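Peptide/nickel transport system substrate-binding protein (Listeria monocytogenes serotype 1/2a, PDB 5KZT) binds peptide and, as an OppA-type solute-binding protein of the bacterial family 5, probably hands it to a membrane transporter for uptake. Local coordinates at residues S305-D308 and T309-N313; I386-Q389 and L390-L394. One frame throughout, in Å; residues are numbered along the deposited sequence.

Contact 1 (S305-D308 and T309-N313); sequences SYTD and TVLKN
Tyr-306 and Val-310, one turn apart, meet ring to side chain at the C-terminal end of helix 303-311, where the helix widens into a pi-type turn. From CB, the tyrosine side chain sets out anti to its backbone nitrogen (chi1 -178°), which carries the ring alongside the next turn. Beyond CG, CD1 and CE1 lie near Val-310 CG2. Val-310 CB stands over the ring centre, 4.3 Å from the centroid and 11° off the ring normal, a CH-pi contact with the face. CE2 approaches Leu-311 CD1 at 3.8 Å, obliquely. Further along, CZ and then OH pass Val-310 CG1, the hydroxyl at 4.1 Å, and OH ends in a hydrogen bond to Ser-382 on helix 377-393. The same Leu-311 CD1 lies 4.1 Å from Thr-307 CG2, and Leu-311 also packs on a basic side chain of the bound peptide, which puts this helix end beside the ligand.

The backbone records the widening. Val-310 N still makes the helical bond to Tyr-306 O at 2.7 Å, but Lys-312 N reaches five residues back to Thr-307 O at 2.9 Å. Lys-312 has positive phi, so the chain leaves the helix there. The bond from Thr-309 N to Ser-305 O is weak, yet Thr-309 OG1 donates to that same oxygen at 2.7 Å, coming from 37° out of the carbonyl plane; the carbonyl is thus gripped by a side-chain hydroxyl. Lys-312 then runs, extended, past the carbonyl oxygen of Asp-308, and NZ forms a salt bridge with Asp-253; on the way its CE passes 3.0 Å from Asp-308 O.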
loop_
_atom_site.group_PDB
_atom_site.type_symbol
_atom_site.label_atom_id
_atom_site.label_comp_id
_atom_site.label_asym_id
_atom_site.label_seq_id
_atom_site.Cartn_x
_atom_site.Cartn_y
_atom_site.Cartn_z
ATOM N N SER A 305 -25.011 2.101 0.055
ATOM C CA SER A 305 -25.511 1.311 -1.061
ATOM C C SER A 305 -24.356 0.718 -1.855
ATOM O O SER A 305 -24.405 -0.454 -2.226
ATOM C CB SER A 305 -26.393 2.158 -1.976
ATOM O OG SER A 305 -26.876 1.381 -3.038
ATOM N N TYR A 306 -23.322 1.534 -2.086
ATOM C CA TYR A 306 -22.089 1.083 -2.721
ATOM C C TYR A 306 -21.575 -0.208 -2.080
ATOM O O TYR A 306 -21.416 -1.219 -2.762
ATOM C CB TYR A 306 -21.002 2.172 -2.661
ATOM C CG TYR A 306 -19.739 1.757 -3.355
ATOM C CD1 TYR A 306 -19.571 1.989 -4.716
ATOM C CD2 TYR A 306 -18.719 1.107 -2.668
ATOM C CE1 TYR A 306 -18.422 1.600 -5.374
ATOM C CE2 TYR A 306 -17.566 0.706 -3.323
ATOM C CZ TYR A 306 -17.422 0.964 -4.680
ATOM O OH TYR A 306 -16.286 0.579 -5.345
ATOM N N THR A 307 -21.334 -0.185 -0.772
ATOM C CA THR A 307 -20.787 -1.371 -0.102
ATOM C C THR A 307 -21.771 -2.537 -0.096
ATOM O O THR A 307 -21.350 -3.686 -0.244
ATOM C CB THR A 307 -20.340 -1.102 1.344
ATOM O OG1 THR A 307 -21.453 -0.671 2.122
ATOM C CG2 THR A 307 -19.279 -0.047 1.381
ATOM N N ASP A 308 -23.066 -2.236 0.067
ATOM C CA ASP A 308 -24.136 -3.257 0.048
ATOM C C ASP A 308 -24.393 -3.877 -1.321
ATOM O O ASP A 308 -25.037 -4.915 -1.407
ATOM C CB ASP A 308 -25.495 -2.664 0.485
ATOM C CG ASP A 308 -25.562 -2.286 1.966
ATOM O OD1 ASP A 308 -24.634 -2.602 2.741
ATOM O OD2 ASP A 308 -26.578 -1.647 2.352
ATOM N N THR A 309 -23.995 -3.190 -2.386
ATOM C CA THR A 309 -24.306 -3.597 -3.754
ATOM C C THR A 309 -23.069 -4.090 -4.478
ATOM O O THR A 309 -23.074 -5.173 -5.050
ATOM C CB THR A 309 -24.907 -2.405 -4.537
ATOM O OG1 THR A 309 -26.054 -1.925 -3.823
ATOM C CG2 THR A 309 -25.309 -2.799 -5.972
ATOM N N VAL A 310 -22.016 -3.288 -4.467
ATOM C CA VAL A 310 -20.806 -3.601 -5.233
ATOM C C VAL A 310 -19.864 -4.568 -4.513
ATOM O O VAL A 310 -19.316 -5.456 -5.151
ATOM C CB VAL A 310 -20.057 -2.309 -5.624
ATOM C CG1 VAL A 310 -18.711 -2.614 -6.285
ATOM C CG2 VAL A 310 -20.943 -1.454 -6.522
ATOM N N LEU A 311 -19.672 -4.394 -3.211
ATOM C CA LEU A 311 -18.667 -5.159 -2.461
ATOM C C LEU A 311 -19.204 -6.427 -1.794
ATOM O O LEU A 311 -18.753 -7.527 -2.095
ATOM C CB LEU A 311 -17.999 -4.254 -1.424
ATOM C CG LEU A 311 -17.215 -3.086 -2.045
ATOM C CD1 LEU A 311 -16.656 -2.193 -0.960
ATOM C CD2 LEU A 311 -16.089 -3.561 -2.950
ATOM N N LYS A 312 -20.160 -6.264 -0.889
ATOM C CA LYS A 312 -20.834 -7.392 -0.227
ATOM C C LYS A 312 -19.860 -8.380 0.411
ATOM O O LYS A 312 -20.069 -9.599 0.336
ATOM C CB LYS A 312 -21.743 -8.137 -1.219
ATOM C CG LYS A 312 -22.891 -7.305 -1.781
ATOM C CD LYS A 312 -23.890 -8.219 -2.487
ATOM C CE LYS A 312 -25.112 -7.460 -2.950
ATOM N NZ LYS A 312 -25.998 -8.284 -3.808
ATOM N N ASN A 313 -18.803 -7.862 1.029
ATOM C CA ASN A 313 -17.679 -8.694 1.440
ATOM C C ASN A 313 -17.170 -8.347 2.826
ATOM O O ASN A 313 -16.037 -8.682 3.168
ATOM C CB ASN A 313 -16.541 -8.570 0.403
ATOM C CG ASN A 313 -15.981 -7.163 0.298
ATOM O OD1 ASN A 313 -16.344 -6.278 1.063
ATOM N ND2 ASN A 313 -15.089 -6.949 -0.667
HETATM O O HOH W 1 -19.574 -4.976 1.985
#

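Contact 2 (I386-Q389 and L390-L394); sequences IQDQ and LQKNL
Four successive i to i+4 hydrogen bonds link 386-389 to 390-393 within helix 377-393. The first, from Leu-390 N to Ile-386 O, is 2.9 Å long and almost straight (N-H...O 175°); the fourth, Asn-393 N to Gln-389 O, is longer and more bent (3.2 Å, 144°), though Leu-394 N still bonds to Leu-390 O before the chain leaves helical angles. On the apolar flank, Ile-386 CG2 lies 3.7 Å from Leu-390 CD1, the two side chains pointing the same way. Gln-387 and Gln-391 also run side by side, their amide planes only moderately inclined. Gln-387 CG rests 3.7 Å from Gln-391 CD, while Gln-387 NE2 and Gln-391 OE1 bond to the backbone of Val-399.

Gln-389 bends at chi2 (-82°), bringing its amide beside Lys-392 and Asn-393. Water 2 donates to Gln-389 OE1 at 2.8 Å and accepts from Asn-393 ND2 at 2.9 Å; OE1 and ND2 also bond to Asp-302 N and Ala-300 O, respectively. The amides of Gln-387, Gln-389, Gln-391 and Asn-393 thus pair with backbone groups or water, whereas Asp-388 OD1 and Lys-392 NZ, 4.1 Å apart, are too distant for a salt bridge, and any attraction is probably weak.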
loop_
_atom_site.group_PDB
_atom_site.type_symbol
_atom_site.label_atom_id
_atom_site.label_comp_id
_atom_site.label_asym_id
_atom_site.label_seq_id
_atom_site.Cartn_x
_atom_site.Cartn_y
_atom_site.Cartn_z
ATOM N N ILE A 386 -20.762 4.182 -9.544
ATOM C CA ILE A 386 -20.399 5.570 -9.281
ATOM C C ILE A 386 -20.873 6.486 -10.415
ATOM O O ILE A 386 -21.439 7.549 -10.155
ATOM C CB ILE A 386 -18.879 5.711 -9.013
ATOM C CG1 ILE A 386 -18.551 5.073 -7.666
ATOM C CG2 ILE A 386 -18.440 7.166 -8.973
ATOM C CD1 ILE A 386 -17.110 4.725 -7.503
ATOM N N GLN A 387 -20.662 6.067 -11.659
ATOM C CA GLN A 387 -21.196 6.799 -12.817
ATOM C C GLN A 387 -22.712 7.038 -12.649
ATOM O O GLN A 387 -23.194 8.176 -12.793
ATOM C CB GLN A 387 -20.908 6.034 -14.105
ATOM C CG GLN A 387 -21.565 6.580 -15.378
ATOM C CD GLN A 387 -21.280 5.704 -16.586
ATOM O OE1 GLN A 387 -21.737 4.559 -16.673
ATOM N NE2 GLN A 387 -20.555 6.245 -17.537
ATOM N N ASP A 388 -23.439 5.961 -12.350
ATOM C CA ASP A 388 -24.892 6.016 -12.089
ATOM C C ASP A 388 -25.233 7.057 -11.006
ATOM O O ASP A 388 -26.107 7.904 -11.217
ATOM C CB ASP A 388 -25.452 4.582 -11.820
ATOM C CG ASP A 388 -26.335 4.451 -10.545
ATOM O OD1 ASP A 388 -27.490 4.948 -10.560
ATOM O OD2 ASP A 388 -25.877 3.767 -9.555
ATOM N N GLN A 389 -24.504 7.028 -9.888
ATOM C CA GLN A 389 -24.782 7.900 -8.746
ATOM C C GLN A 389 -24.580 9.372 -9.091
ATOM O O GLN A 389 -25.472 10.213 -8.887
ATOM C CB GLN A 389 -23.895 7.522 -7.564
ATOM C CG GLN A 389 -24.237 6.171 -6.952
ATOM C CD GLN A 389 -25.398 6.233 -5.986
ATOM O OE1 GLN A 389 -25.426 7.072 -5.087
ATOM N NE2 GLN A 389 -26.364 5.341 -6.158
ATOM N N LEU A 390 -23.428 9.666 -9.664
ATOM C CA LEU A 390 -23.083 11.036 -9.985
ATOM C C LEU A 390 -23.976 11.599 -11.103
ATOM O O LEU A 390 -24.468 12.725 -10.985
ATOM C CB LEU A 390 -21.606 11.139 -10.344
ATOM C CG LEU A 390 -20.632 10.722 -9.244
ATOM C CD1 LEU A 390 -19.214 10.740 -9.794
ATOM C CD2 LEU A 390 -20.763 11.570 -7.990
ATOM N N GLN A 391 -24.211 10.819 -12.164
ATOM C CA GLN A 391 -25.025 11.315 -13.290
ATOM C C GLN A 391 -26.484 11.565 -12.901
ATOM O O GLN A 391 -27.045 12.617 -13.254
ATOM C CB GLN A 391 -24.903 10.410 -14.516
ATOM C CG GLN A 391 -23.512 10.494 -15.151
ATOM C CD GLN A 391 -23.313 9.650 -16.401
ATOM O OE1 GLN A 391 -22.314 9.813 -17.092
ATOM N NE2 GLN A 391 -24.243 8.742 -16.689
ATOM N N LYS A 392 -27.092 10.648 -12.151
ATOM C CA LYS A 392 -28.487 10.839 -11.749
ATOM C C LYS A 392 -28.654 12.013 -10.776
ATOM O O LYS A 392 -29.669 12.689 -10.816
ATOM C CB LYS A 392 -29.097 9.560 -11.166
ATOM C CG LYS A 392 -28.789 9.306 -9.698
ATOM C CD LYS A 392 -29.508 8.077 -9.173
ATOM C CE LYS A 392 -29.149 7.837 -7.717
ATOM N NZ LYS A 392 -29.476 6.437 -7.347
ATOM N N ASN A 393 -27.666 12.239 -9.907
ATOM C CA ASN A 393 -27.768 13.246 -8.837
ATOM C C ASN A 393 -27.336 14.667 -9.253
ATOM O O ASN A 393 -27.831 15.635 -8.681
ATOM C CB ASN A 393 -26.970 12.813 -7.587
ATOM C CG ASN A 393 -27.632 11.659 -6.820
ATOM O OD1 ASN A 393 -28.842 11.538 -6.798
ATOM N ND2 ASN A 393 -26.826 10.839 -6.152
ATOM N N LEU A 394 -26.432 14.776 -10.230
ATOM C CA LEU A 394 -25.840 16.047 -10.616
ATOM C C LEU A 394 -26.108 16.377 -12.094
ATOM O O LEU A 394 -25.348 15.976 -12.981
ATOM C CB LEU A 394 -24.336 16.009 -10.337
ATOM C CG LEU A 394 -23.899 15.732 -8.900
ATOM C CD1 LEU A 394 -22.390 15.825 -8.844
ATOM C CD2 LEU A 394 -24.517 16.710 -7.910
HETATM O O HOH W 2 -27.749 8.549 -4.543
HETATM O O HOH W 3 -28.468 4.869 -4.466
#

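In the fold
Following the chain from the N terminus, helix 303-311 comes first and contact 1 closes at its C-terminal end; contact 2 follows on helix 377-393, within the beta-alpha-beta unit made with strands 367-374 and 397-404. Each contact spans adjoining segments, so neither encloses an intervening loop, and the two stand in series without nesting or crossing. Their centres are about 16 Å apart, but they touch where Tyr-306 CE1 meets Ile-386 CD1 at 4.0 Å. Contact 1 ties its helix to strand 491-503 and helix 377-393, and contact 2 joins that helix to helix 291-299 and strands 397-404 and 420-425.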